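Local coordinates for protein putative immunoglobulin A1 protease (Bacteroides ovatus, PDB 3N6Z) that probably acts as a protease of immunoglobulin A1, an activity that remains inferred, and folds as a parallel beta-solenoid, at residues Ile314-Glu319 and Thr326-Ala331. Numbering follows the deposited sequence. Where two conformers were deposited one is given.
Sequences ITASDE and TFHGVA
The side chain of E319 slides past that of F327 in the opposite direction, OE2 ending on the backbone N of H328, which it meets with its anti lone pair at 2.8 Å. The bond is bent, 143° at the hydrogen. CG of E319 lies between its own N and carbonyl carbon (chi1 53°), and the chain runs extended from there, its carboxylate lying 25° from the plane of the F327 ring. A water donates to the same OE2 and links it to T326 OG1. Beside this, A316 CB sits squarely over one face of the H328 imidazole, 3.5 Å from the ring centroid, a CH-pi contact. At the backbone, E319 N donates to G329 O at 3.0 Å, and D318 CA adds a C-H...O contact to that oxygen. D318 then takes A331 N on OD1 at 2.9 Å, nearly straight but from above the carboxylate plane, while a second water joins D318 OD2 to A331 O. R285 bridges the two segments, with a salt bridge to D318 OD1 and hydrogen bonds to H328 O and G329 O. F327 stacks on Y296. The contact thus folds the loop after strand 312-314 over the start of strand 330-332, an outermost strand of a parallel sheet, paired with strand 299-302.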
# COMPACT_ATOMS: atom_id res chain seq x y z
N ILE A 314 -6.31 10.64 23.33
CA ILE A 314 -7.59 11.08 22.80
C ILE A 314 -8.56 9.90 22.89
O ILE A 314 -8.13 8.77 22.67
CB ILE A 314 -7.46 11.46 21.27
CG1 ILE A 314 -6.46 12.60 21.08
CG2 ILE A 314 -8.82 11.79 20.61
CD1 ILE A 314 -6.65 13.80 21.97
N THR A 315 -9.81 10.18 23.20
CA THR A 315 -10.88 9.22 23.10
C THR A 315 -11.48 9.37 21.71
O THR A 315 -11.43 10.46 21.11
CB THR A 315 -11.94 9.53 24.13
OG1 THR A 315 -12.46 10.84 23.86
CG2 THR A 315 -11.31 9.46 25.52
N ALA A 316 -11.96 8.25 21.16
CA ALA A 316 -12.77 8.30 19.95
C ALA A 316 -14.12 7.66 20.18
O ALA A 316 -14.21 6.59 20.80
CB ALA A 316 -12.02 7.54 18.83
N SER A 317 -15.14 8.27 19.62
CA SER A 317 -16.51 7.78 19.73
C SER A 317 -16.89 6.95 18.51
O SER A 317 -16.46 7.25 17.40
CB SER A 317 -17.49 8.95 19.85
OG SER A 317 -17.25 9.68 21.04
N ASP A 318 -17.70 5.92 18.71
CA ASP A 318 -18.17 5.10 17.60
C ASP A 318 -19.05 5.90 16.62
O ASP A 318 -19.90 6.69 17.03
CB ASP A 318 -18.99 3.91 18.10
CG ASP A 318 -18.19 2.84 18.79
OD1 ASP A 318 -16.95 2.81 18.73
OD2 ASP A 318 -18.87 1.96 19.42
N GLU A 319 -18.84 5.66 15.34
CA GLU A 319 -19.64 6.25 14.28
C GLU A 319 -19.49 5.41 13.03
O GLU A 319 -18.49 4.70 12.86
CB GLU A 319 -19.22 7.71 14.03
CG GLU A 319 -17.71 7.84 13.78
CD GLU A 319 -17.21 9.26 13.59
OE1 GLU A 319 -17.98 10.23 13.79
OE2 GLU A 319 -16.02 9.41 13.25
N THR A 326 -12.47 13.79 10.85
CA THR A 326 -12.04 12.43 11.11
C THR A 326 -13.19 11.45 11.01
O THR A 326 -14.37 11.81 11.13
CB THR A 326 -11.37 12.30 12.51
OG1 THR A 326 -12.31 12.57 13.56
CG2 THR A 326 -10.14 13.21 12.65
N PHE A 327 -12.84 10.19 10.78
CA PHE A 327 -13.81 9.10 10.86
C PHE A 327 -13.21 8.00 11.72
O PHE A 327 -12.12 7.53 11.43
CB PHE A 327 -14.16 8.57 9.46
CG PHE A 327 -15.08 7.36 9.49
CD1 PHE A 327 -16.27 7.39 10.21
CD2 PHE A 327 -14.74 6.19 8.81
CE1 PHE A 327 -17.11 6.28 10.22
CE2 PHE A 327 -15.56 5.09 8.83
CZ PHE A 327 -16.73 5.13 9.55
N HIS A 328 -13.98 7.56 12.73
CA HIS A 328 -13.46 6.62 13.73
C HIS A 328 -13.99 5.20 13.60
O HIS A 328 -13.46 4.31 14.24
CB HIS A 328 -13.80 7.11 15.13
CG HIS A 328 -13.08 8.36 15.52
ND1 HIS A 328 -11.72 8.55 15.33
CD2 HIS A 328 -13.55 9.48 16.11
CE1 HIS A 328 -11.40 9.75 15.81
NE2 HIS A 328 -12.49 10.32 16.31
N GLY A 329 -15.04 4.96 12.80
CA GLY A 329 -15.59 3.62 12.77
C GLY A 329 -16.13 3.17 14.14
O GLY A 329 -16.36 3.99 15.01
N VAL A 330 -16.33 1.87 14.28
CA VAL A 330 -16.93 1.26 15.46
C VAL A 330 -15.93 0.35 16.17
O VAL A 330 -15.33 -0.52 15.53
CB VAL A 330 -18.19 0.47 15.05
CG1 VAL A 330 -18.74 -0.35 16.24
CG2 VAL A 330 -19.25 1.43 14.44
N ALA A 331 -15.78 0.52 17.46
CA ALA A 331 -14.86 -0.30 18.23
C ALA A 331 -15.29 -1.77 18.33
O ALA A 331 -16.48 -2.07 18.49
CB ALA A 331 -14.64 0.30 19.62
O HOH W 1 -18.24 -0.65 19.89
O HOH W 2 -15.01 11.89 14.16